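Local coordinates for protein fructuronate-tagaturonate epimerase UxaE from Cohnella laeviribosi in complex with 1 glycerol (PDB 6IL9) that catalyses the epimerisation that interconverts fructuronate and tagaturonate, probably with the help of the zinc ion held in its TIM-barrel fold, at residues A[132-135]-A[136-139]; A[319-322]-A[323-327]; A[365-368]-A[369-373]; A[66-69]-A[70-73]. All blocks are in the same frame, centred on the assembly; numbering follows the deposited sequence.

Interaction 1: residues A[132-135]-A[136-139]; sequences GRDY and KQVI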
# COMPACT_ATOMS: atom_id res chain seq x y z
N GLY A 132 14.12 1.42 -7.44
CA GLY A 132 15.41 0.90 -7.04
C GLY A 132 15.54 0.60 -5.57
O GLY A 132 16.66 0.65 -5.03
N ARG A 133 14.44 0.31 -4.89
CA ARG A 133 14.45 0.01 -3.47
C ARG A 133 14.22 -1.47 -3.25
O ARG A 133 13.88 -2.21 -4.16
CB ARG A 133 13.39 0.85 -2.74
CG ARG A 133 13.60 2.34 -2.92
CD ARG A 133 12.46 3.12 -2.31
NE ARG A 133 12.59 3.19 -0.86
CZ ARG A 133 11.56 3.09 -0.02
NH1 ARG A 133 10.33 2.88 -0.50
NH2 ARG A 133 11.77 3.19 1.29
N ASP A 134 14.45 -1.92 -2.01
CA ASP A 134 14.18 -3.30 -1.64
C ASP A 134 13.27 -3.33 -0.42
O ASP A 134 13.05 -2.31 0.24
CB ASP A 134 15.47 -4.10 -1.39
CG ASP A 134 16.31 -3.53 -0.27
OD1 ASP A 134 15.78 -3.27 0.84
OD2 ASP A 134 17.53 -3.36 -0.47
N TYR A 135 12.76 -4.52 -0.11
CA TYR A 135 11.77 -4.64 0.96
C TYR A 135 12.37 -4.35 2.33
O TYR A 135 11.66 -3.89 3.23
CB TYR A 135 11.14 -6.03 0.94
CG TYR A 135 9.85 -6.10 0.14
CD1 TYR A 135 9.00 -5.01 0.06
CD2 TYR A 135 9.51 -7.26 -0.54
CE1 TYR A 135 7.82 -5.07 -0.67
CE2 TYR A 135 8.35 -7.33 -1.29
CZ TYR A 135 7.50 -6.24 -1.35
OH TYR A 135 6.34 -6.34 -2.09
N LYS A 136 13.67 -4.62 2.53
CA LYS A 136 14.28 -4.28 3.81
C LYS A 136 14.13 -2.79 4.10
O LYS A 136 13.80 -2.41 5.23
CB LYS A 136 15.75 -4.68 3.82
CG LYS A 136 15.96 -6.17 3.89
CD LYS A 136 17.43 -6.51 3.76
CE LYS A 136 17.69 -7.95 4.17
NZ LYS A 136 19.15 -8.28 4.13
N GLN A 137 14.35 -1.94 3.10
CA GLN A 137 14.24 -0.50 3.30
C GLN A 137 12.80 -0.09 3.61
O GLN A 137 12.58 0.85 4.39
CB GLN A 137 14.73 0.25 2.07
CG GLN A 137 16.15 -0.12 1.67
CD GLN A 137 16.55 0.59 0.40
OE1 GLN A 137 16.02 0.32 -0.67
NE2 GLN A 137 17.48 1.53 0.52
N VAL A 138 11.82 -0.76 3.01
CA VAL A 138 10.43 -0.40 3.26
C VAL A 138 10.07 -0.65 4.72
O VAL A 138 9.49 0.21 5.39
CB VAL A 138 9.50 -1.16 2.29
CG1 VAL A 138 8.04 -0.83 2.56
CG2 VAL A 138 9.86 -0.79 0.84
N ILE A 139 10.43 -1.83 5.25
CA ILE A 139 10.18 -2.08 6.66
C ILE A 139 11.06 -1.19 7.54
O ILE A 139 10.60 -0.68 8.56
CB ILE A 139 10.36 -3.58 6.99
CG1 ILE A 139 9.29 -4.42 6.27
CG2 ILE A 139 10.26 -3.81 8.51
CD1 ILE A 139 9.32 -5.93 6.63

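Interaction 2: residues A[319-322]-A[323-327]; sequences IAQF and ERELA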
# COMPACT_ATOMS: atom_id res chain seq x y z
N ILE A 319 -22.30 5.76 -9.47
CA ILE A 319 -22.12 5.49 -8.04
C ILE A 319 -23.33 4.77 -7.45
O ILE A 319 -23.19 4.06 -6.45
CB ILE A 319 -21.82 6.80 -7.28
CG1 ILE A 319 -21.25 6.51 -5.88
CG2 ILE A 319 -23.06 7.68 -7.17
CD1 ILE A 319 -19.79 6.03 -5.90
N ALA A 320 -24.50 4.91 -8.06
CA ALA A 320 -25.65 4.14 -7.60
C ALA A 320 -25.45 2.66 -7.88
O ALA A 320 -25.77 1.81 -7.03
CB ALA A 320 -26.93 4.64 -8.27
N GLN A 321 -24.92 2.32 -9.06
CA GLN A 321 -24.64 0.92 -9.36
C GLN A 321 -23.49 0.42 -8.50
O GLN A 321 -23.53 -0.72 -8.02
CB GLN A 321 -24.31 0.74 -10.85
CG GLN A 321 -24.10 -0.71 -11.25
CD GLN A 321 -25.36 -1.56 -11.08
OE1 GLN A 321 -26.49 -1.06 -11.21
NE2 GLN A 321 -25.17 -2.84 -10.79
N PHE A 322 -22.47 1.26 -8.29
CA PHE A 322 -21.40 0.87 -7.38
C PHE A 322 -21.96 0.52 -6.01
O PHE A 322 -21.56 -0.49 -5.41
CB PHE A 322 -20.35 1.98 -7.26
CG PHE A 322 -19.32 1.72 -6.19
CD1 PHE A 322 -18.23 0.90 -6.45
CD2 PHE A 322 -19.46 2.28 -4.93
CE1 PHE A 322 -17.29 0.64 -5.47
CE2 PHE A 322 -18.52 2.01 -3.93
CZ PHE A 322 -17.43 1.19 -4.21
N GLU A 323 -22.90 1.33 -5.50
CA GLU A 323 -23.46 1.07 -4.18
C GLU A 323 -24.23 -0.24 -4.15
O GLU A 323 -24.10 -1.03 -3.21
CB GLU A 323 -24.36 2.23 -3.73
CG GLU A 323 -25.07 1.93 -2.39
CD GLU A 323 -25.86 3.12 -1.84
OE1 GLU A 323 -25.88 4.18 -2.50
OE2 GLU A 323 -26.45 2.99 -0.74
N ARG A 324 -25.03 -0.50 -5.19
CA ARG A 324 -25.82 -1.74 -5.20
C ARG A 324 -24.93 -2.97 -5.18
O ARG A 324 -25.22 -3.94 -4.46
CB ARG A 324 -26.74 -1.78 -6.42
CG ARG A 324 -27.93 -0.84 -6.31
CD ARG A 324 -28.94 -1.10 -7.43
NE ARG A 324 -28.44 -0.65 -8.72
CZ ARG A 324 -28.54 0.60 -9.17
NH1 ARG A 324 -29.13 1.53 -8.43
NH2 ARG A 324 -28.06 0.91 -10.37
N GLU A 325 -23.84 -2.95 -5.95
CA GLU A 325 -22.92 -4.09 -5.95
C GLU A 325 -22.12 -4.15 -4.65
O GLU A 325 -21.89 -5.25 -4.12
CB GLU A 325 -22.00 -4.02 -7.16
CG GLU A 325 -22.82 -4.06 -8.45
CD GLU A 325 -22.08 -4.59 -9.64
OE1 GLU A 325 -20.88 -4.90 -9.52
OE2 GLU A 325 -22.72 -4.71 -10.71
N LEU A 326 -21.70 -2.99 -4.13
CA LEU A 326 -20.98 -2.99 -2.86
C LEU A 326 -21.81 -3.63 -1.75
O LEU A 326 -21.28 -4.36 -0.91
CB LEU A 326 -20.59 -1.56 -2.47
CG LEU A 326 -20.03 -1.36 -1.06
CD1 LEU A 326 -18.68 -2.05 -0.95
CD2 LEU A 326 -19.90 0.12 -0.71
N ALA A 327 -23.12 -3.39 -1.75
CA ALA A 327 -23.98 -3.98 -0.73
C ALA A 327 -23.85 -5.50 -0.71
O ALA A 327 -23.71 -6.10 0.36
CB ALA A 327 -25.44 -3.57 -0.96
O HOH W 1 -24.64 5.69 -4.36

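Interaction 3: residues A[365-368]-A[369-373]; sequences VKTA and GTNWL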
# COMPACT_ATOMS: atom_id res chain seq x y z
N VAL A 365 -8.27 -0.44 3.07
CA VAL A 365 -8.12 0.48 1.95
C VAL A 365 -6.63 0.68 1.72
O VAL A 365 -5.89 0.92 2.68
CB VAL A 365 -8.81 1.83 2.23
CG1 VAL A 365 -8.48 2.83 1.13
CG2 VAL A 365 -10.33 1.63 2.35
N LYS A 366 -6.19 0.59 0.46
CA LYS A 366 -4.77 0.76 0.13
C LYS A 366 -4.52 2.09 -0.56
O LYS A 366 -5.29 2.50 -1.44
CB LYS A 366 -4.25 -0.37 -0.76
CG LYS A 366 -4.22 -1.71 -0.09
CD LYS A 366 -3.21 -2.64 -0.75
CE LYS A 366 -3.39 -4.04 -0.18
NZ LYS A 366 -2.40 -4.99 -0.73
N THR A 367 -3.45 2.76 -0.14
CA THR A 367 -2.90 3.94 -0.79
C THR A 367 -1.40 3.76 -0.98
O THR A 367 -0.75 2.96 -0.29
CB THR A 367 -3.12 5.23 0.03
OG1 THR A 367 -2.20 5.26 1.13
CG2 THR A 367 -4.55 5.33 0.54
N ALA A 368 -0.84 4.52 -1.93
CA ALA A 368 0.61 4.60 -2.07
C ALA A 368 1.00 5.86 -2.83
O ALA A 368 1.61 6.77 -2.26
CB ALA A 368 1.16 3.35 -2.76
N GLY A 369 0.61 5.94 -4.10
CA GLY A 369 1.05 7.05 -4.93
C GLY A 369 0.57 8.42 -4.48
O GLY A 369 1.22 9.43 -4.74
N THR A 370 -0.58 8.47 -3.79
CA THR A 370 -1.07 9.76 -3.32
C THR A 370 -0.11 10.39 -2.33
O THR A 370 -0.04 11.62 -2.21
CB THR A 370 -2.46 9.62 -2.69
OG1 THR A 370 -3.17 10.86 -2.80
CG2 THR A 370 -2.38 9.21 -1.21
N ASN A 371 0.67 9.57 -1.62
CA ASN A 371 1.65 10.09 -0.68
C ASN A 371 2.86 10.66 -1.41
O ASN A 371 3.48 11.63 -0.93
CB ASN A 371 2.02 8.96 0.29
CG ASN A 371 0.80 8.40 0.99
OD1 ASN A 371 0.06 9.15 1.64
ND2 ASN A 371 0.56 7.10 0.85
N TRP A 372 3.19 10.09 -2.57
CA TRP A 372 4.18 10.69 -3.46
C TRP A 372 3.66 11.99 -4.06
O TRP A 372 4.40 12.97 -4.17
CB TRP A 372 4.55 9.65 -4.54
CG TRP A 372 4.81 10.16 -5.93
CD1 TRP A 372 3.95 10.10 -7.01
CD2 TRP A 372 6.02 10.74 -6.42
NE1 TRP A 372 4.55 10.64 -8.12
CE2 TRP A 372 5.82 11.02 -7.79
CE3 TRP A 372 7.25 11.04 -5.84
CZ2 TRP A 372 6.82 11.61 -8.59
CZ3 TRP A 372 8.24 11.61 -6.63
CH2 TRP A 372 8.01 11.90 -7.98
N LEU A 373 2.37 12.03 -4.43
CA LEU A 373 1.86 13.28 -5.00
C LEU A 373 1.84 14.41 -3.98
O LEU A 373 1.99 15.57 -4.35
CB LEU A 373 0.46 13.07 -5.59
CG LEU A 373 0.37 12.26 -6.88
CD1 LEU A 373 -1.09 12.20 -7.36
CD2 LEU A 373 1.27 12.81 -7.99

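Interaction 4: residues A[66-69]-A[70-73]; sequences ELSH and ENRL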
# COMPACT_ATOMS: atom_id res chain seq x y z
N GLU A 66 23.62 5.98 12.44
CA GLU A 66 22.82 6.14 11.24
C GLU A 66 21.58 5.26 11.31
O GLU A 66 21.56 4.23 11.99
CB GLU A 66 23.63 5.78 10.00
CG GLU A 66 24.93 6.54 9.90
CD GLU A 66 24.80 7.77 9.04
OE1 GLU A 66 23.66 8.10 8.66
OE2 GLU A 66 25.84 8.39 8.73
N LEU A 67 20.54 5.66 10.58
CA LEU A 67 19.31 4.87 10.51
C LEU A 67 19.48 3.73 9.52
O LEU A 67 18.80 3.65 8.49
CB LEU A 67 18.14 5.77 10.12
CG LEU A 67 17.30 6.36 11.25
CD1 LEU A 67 18.15 7.00 12.33
CD2 LEU A 67 16.27 7.34 10.72
N SER A 68 20.39 2.82 9.84
CA SER A 68 20.76 1.73 8.96
C SER A 68 19.84 0.52 9.16
O SER A 68 19.12 0.41 10.16
CB SER A 68 22.21 1.31 9.19
OG SER A 68 22.38 0.94 10.54
N HIS A 69 19.88 -0.39 8.19
CA HIS A 69 19.13 -1.63 8.34
C HIS A 69 19.60 -2.41 9.57
O HIS A 69 18.78 -2.91 10.35
CB HIS A 69 19.25 -2.48 7.08
CG HIS A 69 18.58 -3.81 7.21
ND1 HIS A 69 17.22 -3.94 7.45
CD2 HIS A 69 19.07 -5.07 7.18
CE1 HIS A 69 16.91 -5.22 7.53
NE2 HIS A 69 18.02 -5.93 7.39
N GLU A 70 20.91 -2.52 9.76
CA GLU A 70 21.41 -3.31 10.87
C GLU A 70 20.98 -2.73 12.21
O GLU A 70 20.64 -3.48 13.13
CB GLU A 70 22.94 -3.44 10.79
CG GLU A 70 23.42 -4.45 9.75
CD GLU A 70 22.88 -5.88 9.97
OE1 GLU A 70 22.76 -6.32 11.14
OE2 GLU A 70 22.59 -6.56 8.96
N ASN A 71 20.97 -1.39 12.33
CA ASN A 71 20.51 -0.79 13.57
C ASN A 71 19.01 -0.94 13.75
O ASN A 71 18.52 -0.97 14.89
CB ASN A 71 20.92 0.68 13.62
CG ASN A 71 22.37 0.87 14.03
OD1 ASN A 71 22.97 -0.02 14.66
ND2 ASN A 71 22.95 2.01 13.67
N ARG A 72 18.26 -1.06 12.65
CA ARG A 72 16.83 -1.35 12.78
C ARG A 72 16.62 -2.73 13.38
O ARG A 72 15.71 -2.93 14.19
CB ARG A 72 16.13 -1.24 11.42
CG ARG A 72 14.62 -1.25 11.51
CD ARG A 72 14.05 -2.67 11.31
NE ARG A 72 14.11 -3.08 9.92
CZ ARG A 72 13.62 -4.21 9.43
NH1 ARG A 72 13.03 -5.08 10.24
NH2 ARG A 72 13.73 -4.47 8.14
N LEU A 73 17.45 -3.70 12.99
CA LEU A 73 17.30 -5.04 13.55
C LEU A 73 17.63 -5.04 15.04
O LEU A 73 16.99 -5.74 15.82
CB LEU A 73 18.19 -6.02 12.79
CG LEU A 73 17.92 -6.12 11.29
CD1 LEU A 73 18.90 -7.05 10.60
CD2 LEU A 73 16.49 -6.59 11.06

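Interaction 1: residues A[132-135]-A[136-139]
A capping box closes the N-terminal end of helix 135-149, and Asp-134 and Gln-137 are its two members. Each side chain serves the backbone of the other. OD1 of Asp-134 accepts from the backbone N of Gln-137 at 3.0 Å, the N-H arriving nearly along the C-O axis, while OE1 of Gln-137 takes the backbone N-H of Asp-134, also at 3.0 Å, on a lone pair in its carbonyl plane. The aspartate reaches in because chi1 (60°) puts CG between its backbone N and carbonyl carbon, which brings OD1 to the N of Gln-137. The two side chains cross nearly at right angles, their carboxylate and amide planes 44° apart. Two weak bonds run from the N atoms of Gln-137 and Val-138 to the O of Asp-134, and the first strong i to i+4 backbone bond here is Ile-139 N to Tyr-135 O at 3.1 Å.

Arg-133 flanks the box. Its CB lies 3.4 Å from OE1 of Gln-137, and its chain, bent at chi3, crosses Val-138 at about a right angle and lays NH1 3.9 Å from CG2 of Val-138. NH1 also makes a weak hydrogen bond with the O of Asp-98; an alanine here would probably leave that carbonyl without this donor and uncover one side of Val-138.

Around the cap, Tyr-135 reaches strand 117-124 by a hydrogen bond from OH to the O of Gln-123, Val-138 packs on Leu-128 of helix 125-131 and on Ala-121, and Ile-139 packs on Arg-72 of helix 69-78.

Interaction 2: residues A[319-322]-A[323-327]
Gln-321, Arg-324 and Glu-325 form a hydrogen-bonded trio on the first turns of helix 319-336, with the glutamine amide in the middle. Its OE1 accepts from NH2 of Arg-324 at 2.7 Å, lying near the guanidinium plane, and more weakly from NE. Its NE2 gives a hydrogen to OE2 of Glu-325 at 3.1 Å, on the anti side of the carboxylate. A bend at chi2 (64°) turns the end of the glutamine chain toward the next turn of the helix, where both partners can be met. The amide plane stands 64° from the guanidinium and 87° from the carboxylate. Over one guanidinium face sits the O of Ala-320, which also accepts the backbone N-H of Arg-324 at 3.0 Å.

Water supplies a second polar link. One molecule donates to OE1 of Glu-323 at 2.7 Å and, weakly, to the O of Ile-319; the other carboxylate oxygen, OE2, is hydrogen-bonded to Tyr-358.

Apolar contact belongs to the buried side of the helix. CE2 of Phe-322 lies 4.0 Å from CD2 of Leu-326, and these residues pack against Val-351 and Leu-354 of helix 349-358.

The two ends of the amide are thus matched to opposite charges, one facing a cation and the other an anion. This fixes which way round the amide lies and probably lets Gln-321 mediate between Arg-324 and Glu-325.

Interaction 3: residues A[365-368]-A[369-373]
Asn-371 turns back from the first turn of helix 369-382 onto the end of strand 363-367, and most of this junction is made by its hydrogen bonds. One of them runs between backbone atoms: N of Asn-371 donates to the O of Ala-368 at 3.0 Å, approaching from above the carbonyl plane, 46° out of it. The side-chain amide adds two weak bonds from ND2, one to the same O of Ala-368 and one to OG1 of Thr-367, each 3.3 Å long. Placing CG of Asn-371 anti to its carbonyl carbon (chi1 -57°) points the amide toward the strand end. The asparagine side chain is held more firmly by Gly-97, while OG1 of Thr-367 is bonded to the O of Gly-95 in the adjoining strand of the barrel.

Apolar contact is slight. CB of Thr-367 approaches CG2 of Thr-370 at 4.2 Å, and beyond the junction Asn-371 and Thr-370 rest on helix 469-487.

Charged groups lie nearby: Lys-366, in the strand, sends NZ into salt bridges with Asp-158, Asp-160 and Glu-269, and the backbone N atoms of Ala-368 and Thr-370 both donate to O3P of the phosphoserine at position 346. The side chain of Ala-368 lies about 4 Å from bound glycerol.

Here the last barrel strand hands over to its helix, and two N-H groups of the turn are turned onto a phosphate. With the helix start close by, its dipole would probably favour that negative group, an arrangement reminiscent of the ligand-phosphate sites of many TIM barrels, though here a phosphoserine carries the phosphate.

Interaction 4: residues A[66-69]-A[70-73]
A chi1 of 176° sets CG of His-69 anti to its backbone N and swings the imidazole along the helix, where Leu-73, one turn on, covers one face. CG of Leu-73 lies 4.2 Å from the ring centroid, a CH-pi contact offset toward the rim. At the ring edge, near its plane, NH2 of Arg-72 comes within 3.3 Å of CE1 of His-69; the guanidinium is turned 73° against the ring. ND1 of His-69 and NE of Arg-72 share OD1 of Asp-140, the arginine as a salt bridge. An alanine in place of the histidine would strip the ring from Leu-73 and would probably leave Asp-140 short of one partner.

Asn-71 ties the helix start to the residues before it. Its ND2 donates to the O of Glu-66 at 3.1 Å in a nearly straight bond (173°) that lies in the planes of both groups, and its OD1 is bonded to the N of Arg-55. The backbone N of Asn-71 goes to OG of Ser-68 at 3.3 Å.

That last bond makes Ser-68 an N-cap: the arrangement is a serine-capped helix start, entered from strand 62-66 through an inverse gamma turn centred on Leu-67.

How the interactions relate
All four contacts lie at or near the start of a helix, yet their chemistry follows their place in the fold. Interaction 3 is fully buried, about 7 Å from the chain centre, and turns two backbone N-H groups toward a phosphate; the other three are partly buried and mix surface bonds with an apolar inner side. Interactions 1 and 4 both use a side-chain N-cap, aspartate in one and serine in the other, and they touch: Ile-139 and Lys-136 meet Arg-72 and His-69, joining a barrel helix to the helix after the antiparallel sheet. Interaction 2, 37 Å from interaction 1 between centres and across the chain's centre from it, instead relies on side-chain bonding along the helix surface.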